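Local coordinates for protein Thf1 (Thermosynechococcus elongatus, PDB 5MJR) that associates with the FtsH protease complex involved in photosystem II repair in cyanobacteria and may take part in photosynthetic membrane biogenesis, at residues 22-27 against 99-103; 68-73 against 151-156. One frame throughout, in Å; residues are numbered along the deposited sequence. Where two conformers were deposited one is given.

Contact 1. Residues 22-27 against 99-103; sequences RTVSDT and VAEEM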
loop_
_atom_site.group_PDB
_atom_site.type_symbol
_atom_site.label_atom_id
_atom_site.label_comp_id
_atom_site.label_asym_id
_atom_site.label_seq_id
_atom_site.Cartn_x
_atom_site.Cartn_y
_atom_site.Cartn_z
ATOM N N ARG A 22 -9.939 -2.968 -21.566
ATOM C CA ARG A 22 -9.976 -1.685 -20.801
ATOM C C ARG A 22 -8.532 -1.120 -20.695
ATOM O O ARG A 22 -7.561 -1.812 -20.287
ATOM C CB ARG A 22 -10.354 -1.943 -19.370
ATOM C CG ARG A 22 -10.522 -0.697 -18.478
ATOM C CD ARG A 22 -10.578 -0.977 -16.900
ATOM N NE ARG A 22 -10.887 0.156 -15.886
ATOM C CZ ARG A 22 -12.091 0.695 -16.015
ATOM N NH1 ARG A 22 -12.996 0.141 -16.854
ATOM N NH2 ARG A 22 -12.525 1.677 -15.268
ATOM N N THR A 23 -8.347 0.124 -21.120
ATOM C CA THR A 23 -6.987 0.748 -21.091
ATOM C C THR A 23 -6.837 1.769 -19.943
ATOM O O THR A 23 -7.786 2.124 -19.261
ATOM C CB THR A 23 -6.716 1.456 -22.396
ATOM O OG1 THR A 23 -7.475 2.688 -22.377
ATOM C CG2 THR A 23 -7.101 0.632 -23.618
ATOM N N VAL A 24 -5.570 2.180 -19.733
ATOM C CA VAL A 24 -5.318 3.225 -18.794
ATOM C C VAL A 24 -6.215 4.446 -19.037
ATOM O O VAL A 24 -6.644 5.132 -18.147
ATOM C CB VAL A 24 -3.801 3.593 -18.820
ATOM C CG1 VAL A 24 -3.561 4.974 -18.253
ATOM C CG2 VAL A 24 -2.987 2.529 -18.103
ATOM N N SER A 25 -6.417 4.763 -20.331
ATOM C CA SER A 25 -7.284 5.885 -20.670
ATOM C C SER A 25 -8.726 5.725 -20.178
ATOM O O SER A 25 -9.351 6.698 -19.710
ATOM C CB SER A 25 -7.286 6.170 -22.151
ATOM O OG SER A 25 -5.958 6.620 -22.512
ATOM N N ASP A 26 -9.242 4.480 -20.257
ATOM C CA ASP A 26 -10.559 4.174 -19.714
ATOM C C ASP A 26 -10.552 4.366 -18.179
ATOM O O ASP A 26 -11.478 4.890 -17.632
ATOM C CB ASP A 26 -10.939 2.734 -20.062
ATOM C CG ASP A 26 -11.188 2.517 -21.544
ATOM O OD1 ASP A 26 -11.844 3.400 -22.218
ATOM O OD2 ASP A 26 -10.659 1.442 -22.082
ATOM N N THR A 27 -9.497 3.870 -17.535
ATOM C CA THR A 27 -9.394 4.021 -16.077
ATOM C C THR A 27 -9.379 5.552 -15.674
ATOM O O THR A 27 -10.099 5.957 -14.749
ATOM C CB THR A 27 -8.105 3.297 -15.597
ATOM O OG1 THR A 27 -8.323 1.923 -15.869
ATOM C CG2 THR A 27 -7.870 3.504 -14.107
ATOM N N VAL A 99 -12.929 2.902 -7.576
ATOM C CA VAL A 99 -13.927 2.452 -8.542
ATOM C C VAL A 99 -13.376 2.503 -9.952
ATOM O O VAL A 99 -13.703 1.610 -10.774
ATOM C CB VAL A 99 -15.287 3.137 -8.378
ATOM C CG1 VAL A 99 -15.883 2.958 -7.028
ATOM C CG2 VAL A 99 -15.282 4.532 -8.714
ATOM N N ALA A 100 -12.520 3.480 -10.264
ATOM C CA ALA A 100 -11.898 3.540 -11.586
ATOM C C ALA A 100 -11.025 2.309 -11.900
ATOM O O ALA A 100 -10.835 1.950 -13.071
ATOM C CB ALA A 100 -11.076 4.786 -11.699
ATOM N N GLU A 101 -10.486 1.719 -10.848
ATOM C CA GLU A 101 -9.638 0.543 -10.944
ATOM C C GLU A 101 -10.438 -0.779 -10.752
ATOM O O GLU A 101 -9.806 -1.814 -10.612
ATOM C CB GLU A 101 -8.556 0.615 -9.850
ATOM C CG GLU A 101 -7.614 1.725 -9.972
ATOM C CD GLU A 101 -6.613 1.623 -11.099
ATOM O OE1 GLU A 101 -6.512 0.679 -11.868
ATOM O OE2 GLU A 101 -5.825 2.646 -11.151
ATOM N N GLU A 102 -11.785 -0.701 -10.827
ATOM C CA GLU A 102 -12.571 -1.905 -10.639
ATOM C C GLU A 102 -12.240 -2.593 -9.311
ATOM O O GLU A 102 -12.152 -3.823 -9.170
ATOM C CB GLU A 102 -12.459 -2.857 -11.820
ATOM C CG GLU A 102 -12.826 -2.161 -13.187
ATOM C CD GLU A 102 -12.825 -3.078 -14.374
ATOM O OE1 GLU A 102 -13.865 -3.630 -14.588
ATOM O OE2 GLU A 102 -11.807 -3.284 -15.012
ATOM N N MET A 103 -12.083 -1.731 -8.287
ATOM C CA MET A 103 -11.976 -2.142 -6.902
ATOM C C MET A 103 -13.012 -1.445 -6.056
ATOM O O MET A 103 -13.751 -0.544 -6.524
ATOM C CB MET A 103 -10.576 -1.821 -6.347
ATOM C CG MET A 103 -9.456 -2.477 -7.182
ATOM S SD MET A 103 -7.811 -2.335 -6.504
ATOM C CE MET A 103 -6.896 -3.363 -7.643
#
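A Schellman motif closes helix 90-100, and R22, just ahead of helix 24-34, reaches across to A100 and E102 at this helix end. E102, with positive phi, is the C-prime residue: its N bonds to V99 O. A100 O, in the last turn, accepts from R22 NH2 at 2.8 Å with an N-H...O angle of 154°; NE adds a weak second bond. Arginine suits this place because its chain, with CG anti to the backbone N (chi1 -176°) and extended as far as NE, is long enough to span the gap. E102 slides past it in the opposite direction, laying CG over one face of the guanidinium, 4.0 Å above the plane. The salt bridge from R22 NE to E102 OE2 is long, 3.7 Å; with OE2 off the plane of the guanidinium and no N-H aimed at it, the attraction is one of charge alone. On the helix 24-34 side, T27 O meets the small methyl CB of A100 at 3.4 Å, while T27 CG2 lies 3.7 Å from E101 OE2. The hydroxyl of T27 bonds to H55, and R58 of helix 41-58 bridges to both E101 and E102. T23, the N-cap, forms a capping box with D26: D26 N donates to T23 OG1 and T23 N to D26 OD2. R22 brings positive charge to a helix C-terminus, where with R58 it probably offsets both the two carboxylates and the last carbonyls.

Contact 2. Residues 68-73 against 151-156; sequences LFALGV and LHAVGL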
loop_
_atom_site.group_PDB
_atom_site.type_symbol
_atom_site.label_atom_id
_atom_site.label_comp_id
_atom_site.label_asym_id
_atom_site.label_seq_id
_atom_site.Cartn_x
_atom_site.Cartn_y
_atom_site.Cartn_z
ATOM N N LEU A 68 -2.330 -7.123 1.880
ATOM C CA LEU A 68 -1.031 -6.434 1.936
ATOM C C LEU A 68 -1.041 -5.298 0.861
ATOM O O LEU A 68 -0.533 -4.202 1.108
ATOM C CB LEU A 68 0.110 -7.362 1.740
ATOM C CG LEU A 68 1.522 -6.809 1.774
ATOM C CD1 LEU A 68 1.819 -6.237 3.142
ATOM C CD2 LEU A 68 2.555 -7.842 1.365
ATOM N N PHE A 69 -1.518 -5.642 -0.340
ATOM C CA PHE A 69 -1.693 -4.602 -1.360
ATOM C C PHE A 69 -2.678 -3.519 -0.922
ATOM O O PHE A 69 -2.365 -2.335 -1.122
ATOM C CB PHE A 69 -2.163 -5.304 -2.641
ATOM C CG PHE A 69 -2.543 -4.352 -3.778
ATOM C CD1 PHE A 69 -1.638 -3.767 -4.537
ATOM C CD2 PHE A 69 -3.869 -4.093 -3.951
ATOM C CE1 PHE A 69 -2.073 -2.850 -5.568
ATOM C CE2 PHE A 69 -4.345 -3.288 -4.953
ATOM C CZ PHE A 69 -3.426 -2.693 -5.728
ATOM N N ALA A 70 -3.783 -3.907 -0.334
ATOM C CA ALA A 70 -4.720 -2.925 0.158
ATOM C C ALA A 70 -4.093 -1.947 1.091
ATOM O O ALA A 70 -4.254 -0.709 1.008
ATOM C CB ALA A 70 -5.949 -3.543 0.769
ATOM N N LEU A 71 -3.350 -2.477 2.068
ATOM C CA LEU A 71 -2.679 -1.652 3.038
ATOM C C LEU A 71 -1.674 -0.726 2.358
ATOM O O LEU A 71 -1.543 0.455 2.717
ATOM C CB LEU A 71 -2.052 -2.453 4.163
ATOM C CG LEU A 71 -1.379 -1.681 5.301
ATOM C CD1 LEU A 71 -2.307 -0.768 5.989
ATOM C CD2 LEU A 71 -0.726 -2.687 6.237
ATOM N N GLY A 72 -0.918 -1.233 1.376
ATOM C CA GLY A 72 -0.003 -0.414 0.694
ATOM C C GLY A 72 -0.633 0.739 -0.094
ATOM O O GLY A 72 -0.149 1.866 -0.052
ATOM N N VAL A 73 -1.757 0.468 -0.789
ATOM C CA VAL A 73 -2.457 1.517 -1.538
ATOM C C VAL A 73 -2.981 2.572 -0.595
ATOM O O VAL A 73 -2.812 3.794 -0.818
ATOM C CB VAL A 73 -3.593 0.913 -2.361
ATOM C CG1 VAL A 73 -4.527 1.982 -2.969
ATOM C CG2 VAL A 73 -3.083 0.053 -3.448
ATOM N N LEU A 151 4.187 -1.307 -3.786
ATOM C CA LEU A 151 3.067 -1.170 -2.845
ATOM C C LEU A 151 3.026 -2.234 -1.766
ATOM O O LEU A 151 2.554 -1.938 -0.668
ATOM C CB LEU A 151 1.739 -1.031 -3.619
ATOM C CG LEU A 151 1.537 0.210 -4.480
ATOM C CD1 LEU A 151 0.453 0.004 -5.492
ATOM C CD2 LEU A 151 1.292 1.365 -3.573
ATOM N N HIS A 152 3.503 -3.432 -2.084
ATOM C CA HIS A 152 3.542 -4.434 -1.025
ATOM C C HIS A 152 4.634 -4.107 0.010
ATOM O O HIS A 152 4.426 -4.364 1.195
ATOM C CB HIS A 152 3.932 -5.756 -1.668
ATOM C CG HIS A 152 2.887 -6.308 -2.570
ATOM N ND1 HIS A 152 3.165 -6.542 -3.892
ATOM C CD2 HIS A 152 1.612 -6.698 -2.316
ATOM C CE1 HIS A 152 2.040 -7.084 -4.402
ATOM N NE2 HIS A 152 1.068 -7.164 -3.476
ATOM N N ALA A 153 5.721 -3.446 -0.396
ATOM C CA ALA A 153 6.721 -2.915 0.540
ATOM C C ALA A 153 6.153 -1.847 1.468
ATOM O O ALA A 153 6.341 -1.843 2.639
ATOM C CB ALA A 153 7.978 -2.405 -0.140
ATOM N N VAL A 154 5.385 -0.903 0.875
ATOM C CA VAL A 154 4.717 0.134 1.631
ATOM C C VAL A 154 3.780 -0.500 2.642
ATOM O O VAL A 154 3.705 -0.097 3.803
ATOM C CB VAL A 154 4.081 1.197 0.717
ATOM C CG1 VAL A 154 3.297 2.209 1.556
ATOM C CG2 VAL A 154 5.154 1.880 -0.149
ATOM N N GLY A 155 2.984 -1.446 2.186
ATOM C CA GLY A 155 2.090 -2.142 3.058
ATOM C C GLY A 155 2.839 -2.825 4.252
ATOM O O GLY A 155 2.359 -2.773 5.393
ATOM N N LEU A 156 3.945 -3.530 3.919
ATOM C CA LEU A 156 4.727 -4.172 4.999
ATOM C C LEU A 156 5.159 -3.141 6.048
ATOM O O LEU A 156 5.010 -3.363 7.224
ATOM C CB LEU A 156 5.908 -4.911 4.424
ATOM C CG LEU A 156 6.808 -5.586 5.415
ATOM C CD1 LEU A 156 6.129 -6.702 6.186
ATOM C CD2 LEU A 156 8.091 -6.056 4.830
#
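G72 and G155 meet at a glycine-mediated close crossing of helices 67-80 and 150-162, their CA atoms 3.6 Å apart; the local axes are 84° apart in direction and 6.9 Å from each other at closest approach. Glycine suits both places because a beta carbon on either would run into the opposite backbone, at L151 O or L68 O. The closeness brings G72 CA to 3.3 Å from L151 O in a CA-H...O contact, with an angle of 152° at the hydrogen; no conventional hydrogen bond joins the segments. Beside the glycines, L71 CD2 comes within 3.2 Å of G155 O. L68, with CG anti to the backbone N (chi1 -180°), sends CD1 over the backbone of the other helix to within 3.5 Å of L156 N, while CD2 packs on H152 CB at 3.9 Å. An alanine in place of L68 would probably open a gap over the G155-L156 peptide and deprive H152 CB of its leucine neighbour. L151 CD1 touches both F69 CE1, at 3.8 Å, and V73 CG2, which itself sits over one face of the F69 ring, toward its rim. Farther out, S149 N donates to H152 ND1, which probably holds the imidazole in its orientation, and F63 meets F69 edge-to-face. Histidine thus serves twice, ND1 accepting that bond while NE2 rests 3.8 Å from F69 CB.

Overall arrangement
The two contacts lie about 20 Å apart, centre to centre, in a single all-helical chain. Contact 2 sits about 3 Å from the centre of the chain, whereas contact 1 is about 18 Å out, near the N-terminus. Their segments alternate in sequence, 22-27, 68-73, 99-103 and 151-156, so the two long-range links interlock, and helices 67-80 and 90-100 follow one another. Helix 41-58 borders both, offering H55 and R58 to contact 1 and L57, I54 and E53 to contact 2. Through this helix a polar helix-end junction, far from the centre though largely buried, is joined to an apolar crossing at the core.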